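Long-range contact in MutT related protein (Methanosarcina mazei, PDB 3GRN), which probably acts as a hydrolase of the Nudix (MutT-related) family, though its substrate is not established: residues Glu62-Val76 against Ala87-Leu101. Residues are numbered along the deposited sequence; the frame is centred on the assembly and turned at random. Where two conformers were deposited one is given.
Sequences ETGITMVPGDIAGQV and AIVFDGGYVVADVKL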
loop_
_atom_site.group_PDB
_atom_site.type_symbol
_atom_site.label_atom_id
_atom_site.label_comp_id
_atom_site.label_asym_id
_atom_site.label_seq_id
_atom_site.Cartn_x
_atom_site.Cartn_y
_atom_site.Cartn_z
ATOM N N GLU A 62 7.591 0.198 -2.751
ATOM C CA GLU A 62 7.450 -1.075 -3.453
ATOM C C GLU A 62 8.755 -1.827 -3.661
ATOM O O GLU A 62 8.752 -3.046 -3.856
ATOM C CB GLU A 62 6.784 -0.853 -4.799
ATOM C CG GLU A 62 5.351 -0.339 -4.617
ATOM C CD GLU A 62 4.629 -0.093 -5.894
ATOM O OE1 GLU A 62 5.265 -0.106 -6.961
ATOM O OE2 GLU A 62 3.407 0.126 -5.809
ATOM N N THR A 63 9.861 -1.078 -3.700
ATOM C CA THR A 63 11.142 -1.658 -4.130
ATOM C C THR A 63 12.339 -1.308 -3.238
ATOM O O THR A 63 13.400 -1.903 -3.395
ATOM C CB THR A 63 11.543 -1.206 -5.560
ATOM O OG1 THR A 63 11.958 0.160 -5.527
ATOM C CG2 THR A 63 10.406 -1.414 -6.627
ATOM N N GLY A 64 12.206 -0.333 -2.343
ATOM C CA GLY A 64 13.366 0.085 -1.518
ATOM C C GLY A 64 14.275 1.096 -2.223
ATOM O O GLY A 64 15.250 1.584 -1.631
ATOM N N ILE A 65 13.980 1.392 -3.491
ATOM C CA ILE A 65 14.790 2.318 -4.285
ATOM C C ILE A 65 14.453 3.765 -3.981
ATOM O O ILE A 65 13.287 4.164 -4.019
ATOM C CB ILE A 65 14.671 2.023 -5.814
ATOM C CG1 ILE A 65 15.210 0.611 -6.108
ATOM C CG2 ILE A 65 15.420 3.091 -6.681
ATOM C CD1 ILE A 65 14.877 0.073 -7.469
ATOM N N THR A 66 15.487 4.557 -3.681
ATOM C CA THR A 66 15.312 5.997 -3.568
ATOM C C THR A 66 15.647 6.604 -4.930
ATOM O O THR A 66 16.789 6.498 -5.416
ATOM C CB THR A 66 16.235 6.608 -2.501
ATOM O OG1 THR A 66 15.959 6.013 -1.233
ATOM C CG2 THR A 66 16.013 8.122 -2.403
ATOM N N MET A 67 14.629 7.199 -5.545
ATOM C CA MET A 67 14.773 7.803 -6.858
ATOM C C MET A 67 14.341 9.275 -6.818
ATOM O O MET A 67 13.405 9.642 -6.103
ATOM C CB MET A 67 13.976 6.987 -7.904
ATOM C CG MET A 67 12.466 7.343 -8.034
ATOM S SD MET A 67 11.916 7.045 -9.716
ATOM C CE MET A 67 10.260 7.562 -9.550
ATOM N N VAL A 68 15.045 10.117 -7.568
ATOM C CA VAL A 68 14.507 11.417 -7.940
ATOM C C VAL A 68 14.029 11.288 -9.393
ATOM O O VAL A 68 14.813 10.952 -10.287
ATOM C CB VAL A 68 15.486 12.620 -7.664
ATOM C CG1 VAL A 68 16.904 12.338 -8.138
ATOM C CG2 VAL A 68 14.947 13.926 -8.260
ATOM N N PRO A 69 12.715 11.467 -9.610
ATOM C CA PRO A 69 12.124 11.245 -10.930
ATOM C C PRO A 69 12.697 12.215 -11.953
ATOM O O PRO A 69 12.863 13.395 -11.648
ATOM C CB PRO A 69 10.638 11.549 -10.706
ATOM C CG PRO A 69 10.444 11.464 -9.226
ATOM C CD PRO A 69 11.714 11.886 -8.611
ATOM N N GLY A 70 13.009 11.699 -13.140
ATOM C CA GLY A 70 13.495 12.511 -14.240
ATOM C C GLY A 70 12.321 12.969 -15.088
ATOM O O GLY A 70 11.244 13.273 -14.577
ATOM N N ASP A 71 12.515 13.002 -16.394
ATOM C CA ASP A 71 11.488 13.538 -17.275
ATOM C C ASP A 71 10.287 12.586 -17.396
ATOM O O ASP A 71 10.387 11.388 -17.127
ATOM C CB ASP A 71 12.077 13.778 -18.662
ATOM C CG ASP A 71 13.193 14.812 -18.657
ATOM O OD1 ASP A 71 13.099 15.807 -17.899
ATOM O OD2 ASP A 71 14.159 14.629 -19.427
ATOM N N ILE A 72 9.158 13.127 -17.835
ATOM C CA ILE A 72 8.008 12.277 -18.156
ATOM C C ILE A 72 8.306 11.447 -19.400
ATOM O O ILE A 72 8.805 11.981 -20.391
ATOM C CB ILE A 72 6.747 13.130 -18.368
ATOM C CG1 ILE A 72 6.366 13.837 -17.074
ATOM C CG2 ILE A 72 5.598 12.271 -18.894
ATOM C CD1 ILE A 72 5.630 15.123 -17.309
ATOM N N ALA A 73 8.025 10.142 -19.339
ATOM C CA ALA A 73 8.293 9.211 -20.433
ATOM C C ALA A 73 7.072 9.025 -21.332
ATOM O O ALA A 73 7.196 8.618 -22.479
ATOM C CB ALA A 73 8.748 7.894 -19.896
ATOM N N GLY A 74 5.902 9.302 -20.778
ATOM C CA GLY A 74 4.640 9.192 -21.515
ATOM C C GLY A 74 3.454 8.910 -20.607
ATOM O O GLY A 74 3.499 9.145 -19.397
ATOM N N GLN A 75 2.420 8.335 -21.212
ATOM C CA GLN A 75 1.090 8.205 -20.624
ATOM C C GLN A 75 0.568 6.809 -20.908
ATOM O O GLN A 75 0.760 6.320 -22.020
ATOM C CB GLN A 75 0.189 9.258 -21.309
ATOM C CG GLN A 75 -1.313 9.146 -21.131
ATOM C CD GLN A 75 -1.990 8.228 -22.141
ATOM O OE1 GLN A 75 -2.936 7.526 -21.794
ATOM N NE2 GLN A 75 -1.513 8.232 -23.395
ATOM N N VAL A 76 -0.129 6.192 -19.948
ATOM C CA VAL A 76 -0.911 5.010 -20.249
ATOM C C VAL A 76 -2.281 5.197 -19.589
ATOM O O VAL A 76 -2.365 5.697 -18.467
ATOM C CB VAL A 76 -0.198 3.685 -19.836
ATOM C CG1 VAL A 76 -0.042 3.577 -18.352
ATOM C CG2 VAL A 76 -0.961 2.495 -20.334
ATOM N N ALA A 87 -2.597 7.225 -16.191
ATOM C CA ALA A 87 -1.301 7.025 -15.540
ATOM C C ALA A 87 -0.181 7.754 -16.279
ATOM O O ALA A 87 -0.107 7.722 -17.513
ATOM C CB ALA A 87 -0.984 5.578 -15.423
ATOM N N ILE A 88 0.661 8.425 -15.507
ATOM C CA ILE A 88 1.792 9.152 -16.072
ATOM C C ILE A 88 3.058 8.360 -15.743
ATOM O O ILE A 88 3.269 7.935 -14.586
ATOM C CB ILE A 88 1.859 10.633 -15.581
ATOM C CG1 ILE A 88 0.588 11.404 -15.987
ATOM C CG2 ILE A 88 3.051 11.350 -16.196
ATOM C CD1 ILE A 88 -0.547 11.329 -14.995
ATOM N N VAL A 89 3.884 8.147 -16.769
ATOM C CA VAL A 89 5.074 7.308 -16.636
ATOM C C VAL A 89 6.291 8.232 -16.589
ATOM O O VAL A 89 6.447 9.103 -17.452
ATOM C CB VAL A 89 5.220 6.286 -17.784
ATOM C CG1 VAL A 89 6.442 5.454 -17.536
ATOM C CG2 VAL A 89 3.978 5.369 -17.884
ATOM N N PHE A 90 7.117 8.050 -15.562
ATOM C CA PHE A 90 8.318 8.840 -15.358
ATOM C C PHE A 90 9.558 8.015 -15.630
ATOM O O PHE A 90 9.575 6.794 -15.389
ATOM C CB PHE A 90 8.356 9.352 -13.919
ATOM C CG PHE A 90 7.396 10.471 -13.666
ATOM C CD1 PHE A 90 7.806 11.798 -13.830
ATOM C CD2 PHE A 90 6.089 10.206 -13.252
ATOM C CE1 PHE A 90 6.920 12.841 -13.599
ATOM C CE2 PHE A 90 5.189 11.243 -13.037
ATOM C CZ PHE A 90 5.591 12.560 -13.211
ATOM N N ASP A 91 10.591 8.681 -16.136
ATOM C CA ASP A 91 11.848 8.016 -16.358
ATOM C C ASP A 91 12.675 8.120 -15.075
ATOM O O ASP A 91 12.970 9.211 -14.581
ATOM C CB ASP A 91 12.564 8.602 -17.582
ATOM C CG ASP A 91 13.663 7.688 -18.103
ATOM O OD1 ASP A 91 14.529 7.281 -17.304
ATOM O OD2 ASP A 91 13.667 7.383 -19.317
ATOM N N GLY A 92 13.024 6.959 -14.539
ATOM C CA GLY A 92 13.720 6.851 -13.269
ATOM C C GLY A 92 15.208 6.625 -13.472
ATOM O O GLY A 92 15.947 6.499 -12.499
ATOM N N GLY A 93 15.644 6.560 -14.726
ATOM C CA GLY A 93 17.075 6.517 -15.034
ATOM C C GLY A 93 17.659 5.129 -14.879
ATOM O O GLY A 93 16.970 4.132 -15.095
ATOM N N TYR A 94 18.938 5.075 -14.502
ATOM C CA TYR A 94 19.690 3.828 -14.366
ATOM C C TYR A 94 20.173 3.715 -12.933
ATOM O O TYR A 94 20.772 4.663 -12.408
ATOM C CB TYR A 94 20.906 3.808 -15.308
ATOM C CG TYR A 94 20.578 3.760 -16.782
ATOM C CD1 TYR A 94 20.700 2.577 -17.494
ATOM C CD2 TYR A 94 20.166 4.909 -17.470
ATOM C CE1 TYR A 94 20.409 2.519 -18.850
ATOM C CE2 TYR A 94 19.863 4.863 -18.826
ATOM C CZ TYR A 94 19.994 3.662 -19.508
ATOM O OH TYR A 94 19.701 3.592 -20.849
ATOM N N VAL A 95 19.898 2.570 -12.302
ATOM C CA VAL A 95 20.256 2.327 -10.903
ATOM C C VAL A 95 21.017 1.022 -10.676
ATOM O O VAL A 95 20.943 0.081 -11.467
ATOM C CB VAL A 95 19.027 2.344 -9.918
ATOM C CG1 VAL A 95 18.244 3.663 -9.991
ATOM C CG2 VAL A 95 18.120 1.128 -10.135
ATOM N N VAL A 96 21.742 0.987 -9.568
ATOM C CA VAL A 96 22.362 -0.224 -9.082
ATOM C C VAL A 96 21.691 -0.429 -7.731
ATOM O O VAL A 96 21.983 0.288 -6.769
ATOM C CB VAL A 96 23.914 -0.066 -8.919
ATOM C CG1 VAL A 96 24.533 -1.368 -8.445
ATOM C CG2 VAL A 96 24.567 0.393 -10.234
ATOM N N ALA A 97 20.746 -1.365 -7.679
ATOM C CA ALA A 97 19.980 -1.607 -6.464
ATOM C C ALA A 97 19.611 -3.069 -6.317
ATOM O O ALA A 97 19.371 -3.763 -7.305
ATOM C CB ALA A 97 18.718 -0.733 -6.450
ATOM N N ASP A 98 19.603 -3.548 -5.076
ATOM C CA ASP A 98 19.009 -4.835 -4.769
ATOM C C ASP A 98 17.560 -4.580 -4.387
ATOM O O ASP A 98 17.280 -4.046 -3.307
ATOM C CB ASP A 98 19.754 -5.546 -3.632
ATOM C CG ASP A 98 20.946 -6.341 -4.138
ATOM O OD1 ASP A 98 20.866 -7.588 -4.147
ATOM O OD2 ASP A 98 21.945 -5.717 -4.554
ATOM N N VAL A 99 16.661 -4.946 -5.291
ATOM C CA VAL A 99 15.212 -4.715 -5.093
ATOM C C VAL A 99 14.701 -5.471 -3.864
ATOM O O VAL A 99 15.024 -6.654 -3.651
ATOM C CB VAL A 99 14.440 -5.143 -6.356
ATOM C CG1 VAL A 99 12.940 -4.976 -6.174
ATOM C CG2 VAL A 99 14.955 -4.362 -7.560
ATOM N N LYS A 100 13.919 -4.768 -3.044
ATOM C CA LYS A 100 13.366 -5.319 -1.844
ATOM C C LYS A 100 11.863 -5.075 -1.840
ATOM O O LYS A 100 11.406 -3.933 -1.748
ATOM C CB LYS A 100 14.039 -4.698 -0.621
ATOM C CG LYS A 100 15.528 -5.122 -0.484
ATOM C CD LYS A 100 16.126 -4.672 0.845
ATOM C CE LYS A 100 17.475 -5.363 1.117
ATOM N NZ LYS A 100 18.499 -5.115 0.049
ATOM N N LEU A 101 11.116 -6.161 -1.924
ATOM C CA LEU A 101 9.649 -6.107 -2.152
ATOM C C LEU A 101 8.807 -5.974 -0.908
ATOM O O LEU A 101 9.268 -6.256 0.201
ATOM C CB LEU A 101 9.190 -7.359 -2.910
ATOM C CG LEU A 101 9.801 -7.532 -4.315
ATOM C CD1 LEU A 101 9.281 -8.795 -4.943
ATOM C CD2 LEU A 101 9.509 -6.328 -5.180
HETATM O O HOH W 1 16.143 -1.541 -3.012
#
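Ile72-Val76 and Ala87-Phe90 pair as the antiparallel arms of a beta hairpin at one margin of the Nudix sheet, and the same two chain segments meet again where helix 51-63, consistent with the Nudix box helix, gives way to loop. A classic beta bulge interrupts the hairpin: Ala73 and Gly74 both face Val89, whose O takes a short bond from Ala73 N (2.7 Å) and a weak one from Gly74 N, while Val89 N returns a nearly straight bond to Gly74 O. Gly74 has backbone angles that would press any CB against the preceding carbonyl. On one face, Val76 CG1 packs on Ala87 CB at 3.7 Å, and Phe129 of helix 124-137 covers Ala73 and Val89. With CG anti to its carbonyl carbon (chi1 -74°), the Phe90 ring lies beside the Ile72 side chain, both pointing the same way, with CE1 3.7 Å from Ile72 CG1, Pro69 CB near CD1, and Gly70 O in plane at the ring edge. Replacing Phe90 with an alanine would probably open a gap beside Ile72 CG1 and Pro69 CB, leaving the Ile72 side chain freer to turn. Further along, Asp91 OD1 closes an Asx turn on Gly93 N, and its OD2 forms a salt bridge with Arg16. At the helix exit, Ile65 CG1 rests on Ala97 CB, and Thr63 O accepts Lys100 N at 2.9 Å, from 45° above its carbonyl plane, plus a water that also donates to Asp98 O.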